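Local atomic coordinates of putative NADPH:quinone reductase (Bacillus thuringiensis, PDB entry 3GMS), a protein that probably catalyses NADPH-dependent reduction of quinones, with a fold of the medium-chain dehydrogenase/reductase type. Residues M39-N45 with K326-Y332; H159-S165 with E184-A190. One frame throughout, in Å; residues are numbered along the deposited sequence.

Both contacts are largely buried, but they belong to different halves of the enzyme. Interaction 1 pairs a strand of the GroES-like domain with the last strand of the chain, 281 residues on; interaction 2 joins two successive helices of the Rossmann domain and is nested within the chain that interaction 1 closes into a loop. Their centres lie 25 Å apart, nearest atoms about 8 Å, and they share no secondary-structure element. In interaction 1, backbone hydrogen bonds and an arginine tie the strands together and 702 Å² is buried; in interaction 2, which buries 379 Å², leucine, alanine and histidine side chains meet and no hydrogen bond joins the segments, polar groups bonding within one or beyond both.

Interaction 1 (M39-N45 with K326-Y332); sequences MLVRPIN and KVFLTSY
Leu329 O takes two hydrogen bonds from Arg42. The backbone N lies 2.9 Å from Leu329 O, in its carbonyl plane, whereas Arg42 NH1, 3.0 Å from Leu329 O, approaches from above, 63° out of that plane. The guanidinium edge continues to Ser331, whose OG is gripped end-on by Arg42 NH1 at 2.9 Å and by Arg42 NH2 at 3.0 Å. A bend at chi2 (88°) folds the arginine back along its own strand to reach these acceptors. Thr98 O and Gln100 O take further bonds from Arg42 NE and NH2, so five bonds fix the group.

These contacts lie in an antiparallel pairing: Arg42 and Leu329 form a hydrogen-bonded pair, flanked by non-hydrogen-bonded Val41–Thr330 and Pro43–Phe328. Leu329 N returns a bond to Arg42 O, Ser331 N bonds Leu40 O, and Ile44 N extends the pattern to Val327 O; a water bridges Ile44 O to Val327 N. Val41 CG1 sits obliquely against the Phe328 ring, 3.4 Å from CD1, and Ile44 CD1 packs 3.8 Å from Leu329 CG. At one end, Lys326 NZ reaches Asn45 OD1 at 3.0 Å, while Asn45 ND2 bonds Glu69; at the other, Tyr332 OH bonds Asp119.

The short segments 39-43 and 326-330 run at 146°, bringing the C-terminal strand into the mixed sheet of the GroES-like part. On its far side, strand 34-43 makes a classic beta bulge, Leu40 and Val41 both facing Val71 of strand 71-77. Strand 301-306 flanks 326-330 in parallel, helix 310-318 covers Ile44 and Val327, and helix 119-122 packs on Val41 and Tyr332.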
loop_
_atom_site.group_PDB
_atom_site.type_symbol
_atom_site.label_atom_id
_atom_site.label_comp_id
_atom_site.label_asym_id
_atom_site.label_seq_id
_atom_site.Cartn_x
_atom_site.Cartn_y
_atom_site.Cartn_z
ATOM N N MET A 39 4.385 19.536 -2.031
ATOM C CA MET A 39 3.291 18.540 -1.833
ATOM C C MET A 39 1.896 19.171 -1.733
ATOM O O MET A 39 1.722 20.256 -1.167
ATOM C CB MET A 39 3.572 17.712 -0.579
ATOM C CG MET A 39 4.875 16.830 -0.664
ATOM S SD MET A 39 5.028 15.817 -2.162
ATOM C CE MET A 39 3.753 14.567 -1.726
ATOM N N LEU A 40 0.907 18.457 -2.279
ATOM C CA LEU A 40 -0.477 18.879 -2.224
ATOM C C LEU A 40 -1.172 17.987 -1.238
ATOM O O LEU A 40 -1.766 18.480 -0.277
ATOM C CB LEU A 40 -1.136 18.737 -3.593
ATOM C CG LEU A 40 -0.513 19.630 -4.672
ATOM C CD1 LEU A 40 -0.975 19.207 -6.062
ATOM C CD2 LEU A 40 -0.936 21.084 -4.439
ATOM N N VAL A 41 -1.026 16.666 -1.427
ATOM C CA VAL A 41 -1.885 15.710 -0.681
ATOM C C VAL A 41 -1.079 14.438 -0.414
ATOM O O VAL A 41 -0.435 13.903 -1.313
ATOM C CB VAL A 41 -3.150 15.328 -1.469
ATOM C CG1 VAL A 41 -3.979 14.215 -0.750
ATOM C CG2 VAL A 41 -4.017 16.549 -1.796
ATOM N N ARG A 42 -1.116 13.944 0.821
ATOM C CA ARG A 42 -0.606 12.555 1.072
ATOM C C ARG A 42 -1.658 11.796 1.877
ATOM O O ARG A 42 -2.273 12.398 2.765
ATOM C CB ARG A 42 0.695 12.504 1.918
ATOM C CG ARG A 42 1.657 13.663 1.718
ATOM C CD ARG A 42 1.295 14.798 2.663
ATOM N NE ARG A 42 2.169 15.984 2.604
ATOM C CZ ARG A 42 1.737 17.246 2.637
ATOM N NH1 ARG A 42 0.442 17.558 2.644
ATOM N NH2 ARG A 42 2.633 18.239 2.610
ATOM N N PRO A 43 -1.799 10.476 1.640
ATOM C CA PRO A 43 -2.665 9.675 2.494
ATOM C C PRO A 43 -1.911 9.383 3.791
ATOM O O PRO A 43 -0.674 9.453 3.841
ATOM C CB PRO A 43 -2.836 8.389 1.673
ATOM C CG PRO A 43 -1.419 8.158 1.094
ATOM C CD PRO A 43 -1.012 9.634 0.710
ATOM N N ILE A 44 -2.660 9.063 4.842
ATOM C CA ILE A 44 -2.086 8.429 6.008
ATOM C C ILE A 44 -2.374 6.939 5.885
ATOM O O ILE A 44 -3.485 6.469 6.146
ATOM C CB ILE A 44 -2.649 9.009 7.318
ATOM C CG1 ILE A 44 -2.232 10.499 7.400
ATOM C CG2 ILE A 44 -2.103 8.182 8.536
ATOM C CD1 ILE A 44 -2.844 11.287 8.590
ATOM N N ASN A 45 -1.389 6.187 5.426
ATOM C CA ASN A 45 -1.578 4.747 5.349
ATOM C C ASN A 45 -1.176 4.088 6.675
ATOM O O ASN A 45 -0.187 4.477 7.270
ATOM C CB ASN A 45 -0.709 4.140 4.232
ATOM C CG ASN A 45 -1.076 4.659 2.813
ATOM O OD1 ASN A 45 -2.240 4.880 2.509
ATOM N ND2 ASN A 45 -0.069 4.799 1.946
ATOM N N LYS A 326 -10.121 6.842 3.248
ATOM C CA LYS A 326 -8.768 7.278 3.499
ATOM C C LYS A 326 -8.675 8.686 4.135
ATOM O O LYS A 326 -9.367 9.591 3.702
ATOM C CB LYS A 326 -8.056 7.279 2.144
ATOM C CG LYS A 326 -6.560 7.343 2.243
ATOM C CD LYS A 326 -5.961 6.056 2.842
ATOM C CE LYS A 326 -5.823 4.957 1.828
ATOM N NZ LYS A 326 -5.012 3.860 2.401
ATOM N N VAL A 327 -7.832 8.852 5.167
ATOM C CA VAL A 327 -7.586 10.141 5.755
ATOM C C VAL A 327 -6.369 10.753 5.057
ATOM O O VAL A 327 -5.415 10.046 4.771
ATOM C CB VAL A 327 -7.279 9.987 7.257
ATOM C CG1 VAL A 327 -6.994 11.378 7.897
ATOM C CG2 VAL A 327 -8.476 9.287 7.958
ATOM N N PHE A 328 -6.411 12.033 4.751
ATOM C CA PHE A 328 -5.287 12.692 4.069
ATOM C C PHE A 328 -4.755 13.893 4.789
ATOM O O PHE A 328 -5.509 14.598 5.495
ATOM C CB PHE A 328 -5.737 13.170 2.666
ATOM C CG PHE A 328 -6.172 12.067 1.746
ATOM C CD1 PHE A 328 -5.273 11.522 0.809
ATOM C CD2 PHE A 328 -7.484 11.591 1.763
ATOM C CE1 PHE A 328 -5.685 10.512 -0.045
ATOM C CE2 PHE A 328 -7.897 10.538 0.913
ATOM C CZ PHE A 328 -6.995 10.013 -0.001
ATOM N N LEU A 329 -3.470 14.175 4.522
ATOM C CA LEU A 329 -2.794 15.392 4.974
ATOM C C LEU A 329 -2.648 16.294 3.800
ATOM O O LEU A 329 -2.048 15.906 2.792
ATOM C CB LEU A 329 -1.396 15.064 5.514
ATOM C CG LEU A 329 -1.375 14.249 6.819
ATOM C CD1 LEU A 329 0.004 13.652 7.121
ATOM C CD2 LEU A 329 -1.982 15.011 8.075
ATOM N N THR A 330 -3.229 17.496 3.888
ATOM C CA THR A 330 -3.320 18.301 2.680
ATOM C C THR A 330 -2.550 19.603 2.906
ATOM O O THR A 330 -2.346 20.021 4.059
ATOM C CB THR A 330 -4.792 18.592 2.266
ATOM O OG1 THR A 330 -5.421 19.378 3.288
ATOM C CG2 THR A 330 -5.599 17.302 2.017
ATOM N N SER A 331 -2.113 20.231 1.819
ATOM C CA SER A 331 -1.301 21.442 1.929
ATOM C C SER A 331 -1.640 22.457 0.854
ATOM O O SER A 331 -0.748 23.031 0.255
ATOM C CB SER A 331 0.188 21.087 1.833
ATOM O OG SER A 331 0.659 20.459 3.010
ATOM N N TYR A 332 -2.919 22.689 0.607
ATOM C CA TYR A 332 -3.314 23.549 -0.492
ATOM C C TYR A 332 -3.068 25.042 -0.205
ATOM O O TYR A 332 -3.161 25.419 0.958
ATOM C CB TYR A 332 -4.781 23.304 -0.824
ATOM C CG TYR A 332 -5.023 21.980 -1.536
ATOM C CD1 TYR A 332 -5.668 20.926 -0.891
ATOM C CD2 TYR A 332 -4.623 21.794 -2.865
ATOM C CE1 TYR A 332 -5.905 19.695 -1.550
ATOM C CE2 TYR A 332 -4.864 20.588 -3.539
ATOM C CZ TYR A 332 -5.516 19.548 -2.875
ATOM O OH TYR A 332 -5.735 18.380 -3.555
HETATM O O HOH W 1 -6.347 6.603 6.233
#

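Interaction 2 (H159-S165 with E184-A190); sequences HLFAQLS and ELLRLGA
Ser165 OG donates to Ala162 O at 2.7 Å, one turn back in its own helix, and both residues also touch the neighbouring helix and its C-terminal turn: Ser165 OG meets Gly189 O, and Ala162 O lies beside Leu188 O. The hydroxyl is placed there by chi1 of 76°, which sets OG between the backbone N and the carbonyl carbon. The two helices are consecutive in the Rossmann fold: helix 156-168 leads into strand 171-176, from which the chain passes through helix 182-188 towards strand 192-195. Their short axes run nearly parallel, 25° apart, with a closest approach of 8.6 Å.

Such a close approach suits the small residue at its centre. Ala162 points its CB toward the partner helix, 3.9 Å from Leu188 CB, with Leu185 CD2 and Ala190 CB slightly farther off. Leu188 then divides its two methyls between neighbours. CD1 comes obliquely to the His159 ring, 3.5 Å from His159 CD2, while CD2 lies against the aliphatic stem of Gln163, 3.7 Å from Gln163 CG. The Gln163 amide is held at both ends, NE2 bonding His159 O and OE1 accepting from Arg297 N.

Helix 182-188 ends in a Schellman motif: Gly189 has a phi of 126°, Ala190 N bonds Leu185 O at 3.0 Å, and Gly189 N returns to Leu186 O. Having no side chain, Gly189 can bring its backbone in beside Ala162 O. Strand 171-176 lies under both helices, its Leu172 meeting Ala162 and Ala190. His159 ND1 is bonded to Ser155 O, and over one face of that ring sits Leu185 CD2, 4.3 Å from the centroid in a CH-pi contact.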
loop_
_atom_site.group_PDB
_atom_site.type_symbol
_atom_site.label_atom_id
_atom_site.label_comp_id
_atom_site.label_asym_id
_atom_site.label_seq_id
_atom_site.Cartn_x
_atom_site.Cartn_y
_atom_site.Cartn_z
ATOM N N HIS A 159 -9.839 -4.223 -1.416
ATOM C CA HIS A 159 -10.732 -3.694 -2.437
ATOM C C HIS A 159 -10.060 -3.679 -3.791
ATOM O O HIS A 159 -10.709 -3.813 -4.809
ATOM C CB HIS A 159 -11.101 -2.254 -2.100
ATOM C CG HIS A 159 -12.107 -2.136 -1.013
ATOM N ND1 HIS A 159 -11.923 -2.673 0.239
ATOM C CD2 HIS A 159 -13.291 -1.483 -0.972
ATOM C CE1 HIS A 159 -12.976 -2.412 0.991
ATOM N NE2 HIS A 159 -13.824 -1.695 0.278
ATOM N N LEU A 160 -8.741 -3.529 -3.809
ATOM C CA LEU A 160 -8.028 -3.577 -5.074
ATOM C C LEU A 160 -7.910 -5.007 -5.631
ATOM O O LEU A 160 -8.049 -5.225 -6.847
ATOM C CB LEU A 160 -6.648 -2.896 -4.970
ATOM C CG LEU A 160 -6.704 -1.443 -4.473
ATOM C CD1 LEU A 160 -5.321 -0.842 -4.432
ATOM C CD2 LEU A 160 -7.620 -0.580 -5.311
ATOM N N PHE A 161 -7.640 -5.966 -4.758
ATOM C CA PHE A 161 -7.583 -7.362 -5.203
ATOM C C PHE A 161 -8.924 -7.779 -5.851
ATOM O O PHE A 161 -8.947 -8.486 -6.861
ATOM C CB PHE A 161 -7.222 -8.275 -4.032
ATOM C CG PHE A 161 -5.745 -8.272 -3.682
ATOM C CD1 PHE A 161 -4.787 -8.721 -4.597
ATOM C CD2 PHE A 161 -5.324 -7.852 -2.432
ATOM C CE1 PHE A 161 -3.412 -8.716 -4.258
ATOM C CE2 PHE A 161 -3.954 -7.860 -2.091
ATOM C CZ PHE A 161 -2.993 -8.308 -3.023
ATOM N N ALA A 162 -10.031 -7.294 -5.281
ATOM C CA ALA A 162 -11.373 -7.593 -5.830
ATOM C C ALA A 162 -11.478 -7.087 -7.252
ATOM O O ALA A 162 -11.916 -7.799 -8.159
ATOM C CB ALA A 162 -12.469 -7.004 -4.954
ATOM N N GLN A 163 -11.032 -5.853 -7.486
ATOM C CA GLN A 163 -11.045 -5.332 -8.838
ATOM C C GLN A 163 -10.068 -6.028 -9.778
ATOM O O GLN A 163 -10.400 -6.290 -10.948
ATOM C CB GLN A 163 -10.761 -3.816 -8.815
ATOM C CG GLN A 163 -11.848 -3.027 -8.072
ATOM C CD GLN A 163 -11.421 -1.580 -7.862
ATOM O OE1 GLN A 163 -11.485 -0.786 -8.781
ATOM N NE2 GLN A 163 -10.968 -1.249 -6.641
ATOM N N LEU A 164 -8.842 -6.278 -9.312
ATOM C CA LEU A 164 -7.882 -7.020 -10.130
ATOM C C LEU A 164 -8.386 -8.426 -10.541
ATOM O O LEU A 164 -8.034 -8.917 -11.621
ATOM C CB LEU A 164 -6.540 -7.135 -9.416
ATOM C CG LEU A 164 -5.766 -5.805 -9.419
ATOM C CD1 LEU A 164 -4.566 -5.950 -8.477
ATOM C CD2 LEU A 164 -5.296 -5.403 -10.812
ATOM N N SER A 165 -9.216 -9.043 -9.710
ATOM C CA SER A 165 -9.759 -10.356 -10.124
ATOM C C SER A 165 -10.562 -10.249 -11.448
ATOM O O SER A 165 -10.534 -11.161 -12.277
ATOM C CB SER A 165 -10.562 -11.012 -9.010
ATOM O OG SER A 165 -11.846 -10.427 -8.841
ATOM N N GLU A 184 -19.458 -3.990 -0.624
ATOM C CA GLU A 184 -18.511 -3.286 -1.472
ATOM C C GLU A 184 -17.611 -4.301 -2.199
ATOM O O GLU A 184 -17.462 -4.220 -3.418
ATOM C CB GLU A 184 -17.686 -2.281 -0.667
ATOM C CG GLU A 184 -18.531 -1.225 0.109
ATOM C CD GLU A 184 -18.803 -1.588 1.585
ATOM O OE1 GLU A 184 -19.517 -2.612 1.901
ATOM O OE2 GLU A 184 -18.327 -0.790 2.442
ATOM N N LEU A 185 -17.077 -5.273 -1.455
ATOM C CA LEU A 185 -16.216 -6.310 -2.089
ATOM C C LEU A 185 -16.935 -7.078 -3.197
ATOM O O LEU A 185 -16.402 -7.239 -4.310
ATOM C CB LEU A 185 -15.617 -7.261 -1.044
ATOM C CG LEU A 185 -14.617 -6.628 -0.086
ATOM C CD1 LEU A 185 -14.321 -7.546 1.034
ATOM C CD2 LEU A 185 -13.325 -6.270 -0.909
ATOM N N LEU A 186 -18.166 -7.536 -2.939
ATOM C CA LEU A 186 -18.912 -8.166 -4.020
ATOM C C LEU A 186 -19.127 -7.272 -5.246
ATOM O O LEU A 186 -18.903 -7.725 -6.366
ATOM C CB LEU A 186 -20.258 -8.749 -3.545
ATOM C CG LEU A 186 -20.105 -9.778 -2.425
ATOM C CD1 LEU A 186 -21.436 -9.953 -1.732
ATOM C CD2 LEU A 186 -19.579 -11.124 -2.987
ATOM N N ARG A 187 -19.548 -6.015 -5.022
ATOM C CA ARG A 187 -19.704 -5.034 -6.101
ATOM C C ARG A 187 -18.460 -4.877 -6.925
ATOM O O ARG A 187 -18.528 -4.766 -8.157
ATOM C CB ARG A 187 -20.044 -3.646 -5.559
ATOM C CG ARG A 187 -21.476 -3.471 -5.225
ATOM C CD ARG A 187 -21.814 -2.003 -5.009
ATOM N NE ARG A 187 -23.169 -1.916 -4.467
ATOM C CZ ARG A 187 -23.880 -0.793 -4.360
ATOM N NH1 ARG A 187 -23.371 0.361 -4.767
ATOM N NH2 ARG A 187 -25.111 -0.835 -3.849
ATOM N N LEU A 188 -17.324 -4.841 -6.233
ATOM C CA LEU A 188 -16.043 -4.619 -6.889
ATOM C C LEU A 188 -15.563 -5.862 -7.610
ATOM O O LEU A 188 -14.665 -5.781 -8.435
ATOM C CB LEU A 188 -14.976 -4.120 -5.890
ATOM C CG LEU A 188 -15.224 -2.669 -5.423
ATOM C CD1 LEU A 188 -14.420 -2.352 -4.192
ATOM C CD2 LEU A 188 -14.914 -1.666 -6.539
ATOM N N GLY A 189 -16.161 -7.016 -7.324
ATOM C CA GLY A 189 -15.751 -8.186 -8.070
ATOM C C GLY A 189 -15.301 -9.430 -7.352
ATOM O O GLY A 189 -14.941 -10.400 -8.012
ATOM N N ALA A 190 -15.367 -9.440 -6.028
ATOM C CA ALA A 190 -15.026 -10.622 -5.272
ATOM C C ALA A 190 -16.052 -11.740 -5.559
ATOM O O ALA A 190 -17.264 -11.502 -5.534
ATOM C CB ALA A 190 -14.987 -10.316 -3.793
#